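Local coordinates for protein putative alpha-L-fucosidase (Bacteroides thetaiotaomicron, PDB 4H41) that is a putative alpha-L-fucosidase with a TIM-barrel fold, probably acting as a glycoside hydrolase on host glycans, at residues 237-246 / 268-279. Numbering follows the deposited sequence.
Sequences VDACAFQDGH and MQCWTNAESFDR
Trp-271 and Ala-239 meet on neighbouring parallel strands of a TIM barrel. Strands 239-243 and 269-273 are the sixth and seventh of its eight, joined by helix 252-266 in a beta-alpha-beta crossover. The packing is tight at Ala-239. Its CB sits over the centre of the Trp-271 indole, 3.8 Å from the centroid of the five-membered ring, a CH-pi contact. Trp-271 CG is anti to its own carbonyl carbon (chi1 -68°), which lays the indole back along the strand over that methyl. Gln-269 N to Asp-238 O (2.9 Å), Cys-240 N to Gln-269 O and Trp-271 N to Cys-240 O join the backbones directly. At the ring edge, NE1 gives an in-plane bond to a lone pair of Gln-269 OE1, on the exposed side of the contact.

Farther along, water 1 takes the place of a direct backbone bond, accepting from Phe-242 N and donating to Trp-271 O. Direct pairing resumes with Asn-273 N to Phe-242 O at 2.9 Å. Water 2 links that oxygen to Thr-272 OG1, and water 3 links the same hydroxyl to Asp-244 OD2.

Toward the C-terminal side, Asp-244 OD1 takes the Glu-275 N-H from above its carboxylate plane and also pairs with Lys-296. Glu-275 OE1 lies 3.2 Å from Gly-245 CA. Arg-279 forms a side-on salt bridge with Glu-275, NE to OE1 (2.8 Å) and NH2 to OE2. Phe-277 CE2 lies over the rim of one guanidinium face. The His-246 ring covers the opposite face, the planes 30° apart, with NE2 3.2 Å from Arg-279 CZ.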
loop_
_atom_site.group_PDB
_atom_site.type_symbol
_atom_site.label_atom_id
_atom_site.label_comp_id
_atom_site.label_asym_id
_atom_site.label_seq_id
_atom_site.Cartn_x
_atom_site.Cartn_y
_atom_site.Cartn_z
ATOM N N VAL B 237 -21.683 -28.273 -12.157
ATOM C CA VAL B 237 -20.720 -27.597 -11.292
ATOM C C VAL B 237 -20.386 -28.593 -10.165
ATOM O O VAL B 237 -21.250 -28.888 -9.354
ATOM C CB VAL B 237 -21.265 -26.259 -10.778
ATOM C CG1 VAL B 237 -20.255 -25.594 -9.865
ATOM C CG2 VAL B 237 -21.634 -25.350 -11.949
ATOM N N ASP B 238 -19.155 -29.119 -10.137
ATOM C CA ASP B 238 -18.754 -30.169 -9.193
ATOM C C ASP B 238 -18.454 -29.692 -7.787
ATOM O O ASP B 238 -18.583 -30.472 -6.860
ATOM C CB ASP B 238 -17.518 -30.909 -9.693
ATOM C CG ASP B 238 -17.774 -31.597 -11.028
ATOM O OD1 ASP B 238 -18.744 -32.381 -11.127
ATOM O OD2 ASP B 238 -17.115 -31.251 -11.990
ATOM N N ALA B 239 -17.969 -28.482 -7.640
ATOM C CA ALA B 239 -17.571 -27.951 -6.343
ATOM C C ALA B 239 -17.887 -26.504 -6.238
ATOM O O ALA B 239 -17.938 -25.775 -7.236
ATOM C CB ALA B 239 -16.070 -28.163 -6.129
ATOM N N CYS B 240 -18.050 -26.055 -5.005
ATOM C CA CYS B 240 -18.241 -24.646 -4.724
ATOM C C CYS B 240 -17.206 -24.292 -3.664
ATOM O O CYS B 240 -17.042 -25.044 -2.671
ATOM C CB CYS B 240 -19.658 -24.339 -4.257
ATOM S SG CYS B 240 -19.961 -22.581 -3.981
ATOM N N ALA B 241 -16.480 -23.201 -3.893
ATOM C CA ALA B 241 -15.399 -22.725 -3.020
ATOM C C ALA B 241 -15.701 -21.325 -2.567
ATOM O O ALA B 241 -15.147 -20.366 -3.105
ATOM C CB ALA B 241 -14.051 -22.786 -3.760
ATOM N N PHE B 242 -16.591 -21.167 -1.596
ATOM C CA PHE B 242 -16.897 -19.807 -1.153
ATOM C C PHE B 242 -15.649 -19.108 -0.656
ATOM O O PHE B 242 -14.858 -19.680 0.085
ATOM C CB PHE B 242 -17.942 -19.737 -0.030
ATOM C CG PHE B 242 -19.378 -19.736 -0.481
ATOM C CD1 PHE B 242 -20.017 -18.552 -0.811
ATOM C CD2 PHE B 242 -20.103 -20.916 -0.538
ATOM C CE1 PHE B 242 -21.335 -18.560 -1.243
ATOM C CE2 PHE B 242 -21.416 -20.921 -0.970
ATOM C CZ PHE B 242 -22.026 -19.743 -1.305
ATOM N N GLN B 243 -15.503 -17.848 -1.067
ATOM C CA GLN B 243 -14.523 -16.934 -0.510
ATOM C C GLN B 243 -14.903 -16.808 0.960
ATOM O O GLN B 243 -16.081 -16.619 1.264
ATOM C CB GLN B 243 -14.572 -15.590 -1.232
ATOM C CG GLN B 243 -14.160 -15.705 -2.681
ATOM C CD GLN B 243 -14.530 -14.470 -3.458
ATOM O OE1 GLN B 243 -14.244 -13.376 -3.022
ATOM N NE2 GLN B 243 -15.195 -14.609 -4.621
ATOM N N ASP B 244 -13.948 -16.968 1.876
ATOM C CA ASP B 244 -14.295 -17.001 3.312
ATOM C C ASP B 244 -14.143 -15.666 4.051
ATOM O O ASP B 244 -14.351 -15.621 5.259
ATOM C CB ASP B 244 -13.422 -18.052 3.996
ATOM C CG ASP B 244 -11.942 -17.748 4.060
ATOM O OD1 ASP B 244 -11.513 -16.624 3.568
ATOM O OD2 ASP B 244 -11.201 -18.571 4.627
ATOM N N GLY B 245 -13.741 -14.604 3.364
ATOM C CA GLY B 245 -13.353 -13.383 4.043
ATOM C C GLY B 245 -14.364 -12.329 4.350
ATOM O O GLY B 245 -14.008 -11.387 5.057
ATOM N N HIS B 246 -15.590 -12.411 3.810
ATOM C CA HIS B 246 -16.537 -11.308 3.993
ATOM C C HIS B 246 -17.394 -11.423 5.251
ATOM O O HIS B 246 -18.180 -10.518 5.519
ATOM C CB HIS B 246 -17.438 -11.156 2.768
ATOM C CG HIS B 246 -16.679 -10.926 1.493
ATOM N ND1 HIS B 246 -16.147 -11.978 0.781
ATOM C CD2 HIS B 246 -16.350 -9.775 0.865
ATOM C CE1 HIS B 246 -15.572 -11.442 -0.296
ATOM N NE2 HIS B 246 -15.691 -10.127 -0.297
HETATM N N MSE B 268 -22.335 -32.049 -4.148
HETATM C CA MSE B 268 -21.195 -31.295 -4.618
HETATM C C MSE B 268 -20.089 -31.374 -3.615
HETATM O O MSE B 268 -20.359 -31.555 -2.425
HETATM C CB MSE B 268 -21.582 -29.828 -4.819
HETATM C CG MSE B 268 -22.659 -29.624 -5.878
HETATM SE SE MSE B 268 -23.315 -27.803 -5.883
HETATM C CE MSE B 268 -21.738 -26.901 -6.377
ATOM N N GLN B 269 -18.858 -31.155 -4.066
ATOM C CA GLN B 269 -17.711 -31.046 -3.149
ATOM C C GLN B 269 -17.769 -29.698 -2.492
ATOM O O GLN B 269 -18.232 -28.712 -3.102
ATOM C CB GLN B 269 -16.366 -31.234 -3.886
ATOM C CG GLN B 269 -16.141 -32.688 -4.327
ATOM C CD GLN B 269 -14.728 -33.004 -4.808
ATOM O OE1 GLN B 269 -13.788 -32.216 -4.648
ATOM N NE2 GLN B 269 -14.507 -34.253 -5.266
ATOM N N CYS B 270 -17.354 -29.630 -1.245
ATOM C CA CYS B 270 -17.412 -28.400 -0.472
ATOM C C CYS B 270 -16.001 -27.922 -0.213
ATOM O O CYS B 270 -15.250 -28.534 0.559
ATOM C CB CYS B 270 -18.176 -28.637 0.831
ATOM S SG CYS B 270 -18.540 -27.121 1.716
ATOM N N TRP B 271 -15.606 -26.897 -0.935
ATOM C CA TRP B 271 -14.280 -26.320 -0.790
ATOM C C TRP B 271 -14.352 -25.017 -0.057
ATOM O O TRP B 271 -15.393 -24.383 -0.006
ATOM C CB TRP B 271 -13.665 -26.063 -2.176
ATOM C CG TRP B 271 -13.320 -27.283 -2.997
ATOM C CD1 TRP B 271 -13.668 -28.588 -2.754
ATOM C CD2 TRP B 271 -12.705 -27.267 -4.290
ATOM N NE1 TRP B 271 -13.224 -29.390 -3.770
ATOM C CE2 TRP B 271 -12.621 -28.605 -4.730
ATOM C CE3 TRP B 271 -12.120 -26.254 -5.078
ATOM C CZ2 TRP B 271 -12.039 -28.951 -5.956
ATOM C CZ3 TRP B 271 -11.514 -26.605 -6.281
ATOM C CH2 TRP B 271 -11.516 -27.931 -6.728
ATOM N N THR B 272 -13.217 -24.565 0.446
ATOM C CA THR B 272 -13.109 -23.211 0.988
ATOM C C THR B 272 -12.055 -22.449 0.182
ATOM O O THR B 272 -11.008 -23.009 -0.153
ATOM C CB THR B 272 -12.818 -23.142 2.489
ATOM O OG1 THR B 272 -12.903 -21.767 2.873
ATOM C CG2 THR B 272 -11.456 -23.702 2.877
ATOM N N ASN B 273 -12.357 -21.198 -0.161
ATOM C CA ASN B 273 -11.382 -20.301 -0.775
ATOM C C ASN B 273 -10.921 -19.452 0.394
ATOM O O ASN B 273 -11.596 -18.486 0.793
ATOM C CB ASN B 273 -11.953 -19.504 -1.933
ATOM C CG ASN B 273 -10.982 -18.476 -2.454
ATOM O OD1 ASN B 273 -9.889 -18.305 -1.928
ATOM N ND2 ASN B 273 -11.370 -17.761 -3.486
ATOM N N ALA B 274 -9.843 -19.909 1.022
ATOM C CA ALA B 274 -9.275 -19.287 2.206
ATOM C C ALA B 274 -8.417 -18.115 1.800
ATOM O O ALA B 274 -7.291 -18.300 1.365
ATOM C CB ALA B 274 -8.467 -20.294 3.006
ATOM N N GLU B 275 -8.974 -16.918 1.888
ATOM C CA GLU B 275 -8.270 -15.696 1.496
ATOM C C GLU B 275 -7.035 -15.485 2.362
ATOM O O GLU B 275 -7.133 -15.486 3.593
ATOM C CB GLU B 275 -9.201 -14.513 1.593
ATOM C CG GLU B 275 -10.339 -14.621 0.590
ATOM C CD GLU B 275 -11.341 -13.483 0.622
ATOM O OE1 GLU B 275 -11.374 -12.754 1.641
ATOM O OE2 GLU B 275 -11.966 -13.225 -0.436
ATOM N N SER B 276 -5.877 -15.266 1.719
ATOM C CA SER B 276 -4.613 -15.076 2.428
ATOM C C SER B 276 -4.181 -13.619 2.450
ATOM O O SER B 276 -3.054 -13.293 2.877
ATOM C CB SER B 276 -3.559 -16.014 1.842
ATOM O OG SER B 276 -3.510 -15.954 0.439
ATOM N N PHE B 277 -5.129 -12.705 2.127
ATOM C CA PHE B 277 -4.955 -11.261 2.229
ATOM C C PHE B 277 -5.898 -10.754 3.316
ATOM O O PHE B 277 -6.896 -11.422 3.623
ATOM C CB PHE B 277 -5.191 -10.557 0.902
ATOM C CG PHE B 277 -6.577 -10.739 0.348
ATOM C CD1 PHE B 277 -6.895 -11.852 -0.411
ATOM C CD2 PHE B 277 -7.597 -9.850 0.670
ATOM C CE1 PHE B 277 -8.185 -12.038 -0.898
ATOM C CE2 PHE B 277 -8.879 -10.031 0.165
ATOM C CZ PHE B 277 -9.149 -11.105 -0.655
ATOM N N ASP B 278 -5.591 -9.593 3.906
ATOM C CA ASP B 278 -6.355 -9.061 5.002
ATOM C C ASP B 278 -7.434 -8.073 4.529
ATOM O O ASP B 278 -7.126 -7.050 3.977
ATOM C CB ASP B 278 -5.388 -8.372 6.009
ATOM C CG ASP B 278 -5.909 -8.415 7.424
ATOM O OD1 ASP B 278 -7.053 -7.959 7.636
ATOM O OD2 ASP B 278 -5.169 -8.952 8.343
ATOM N N ARG B 279 -8.691 -8.356 4.832
ATOM C CA ARG B 279 -9.806 -7.461 4.510
ATOM C C ARG B 279 -10.084 -6.452 5.641
ATOM O O ARG B 279 -10.970 -5.633 5.494
ATOM C CB ARG B 279 -11.096 -8.288 4.274
ATOM C CG ARG B 279 -11.162 -8.861 2.913
ATOM C CD ARG B 279 -12.542 -9.461 2.681
ATOM N NE ARG B 279 -12.515 -10.176 1.439
ATOM C CZ ARG B 279 -12.567 -9.632 0.240
ATOM N NH1 ARG B 279 -12.848 -8.345 0.098
ATOM N NH2 ARG B 279 -12.464 -10.389 -0.831
HETATM O O HOH W 1 -17.816 -23.424 0.088
HETATM O O HOH W 2 -15.412 -20.787 2.550
HETATM O O HOH W 3 -11.439 -21.166 5.155
#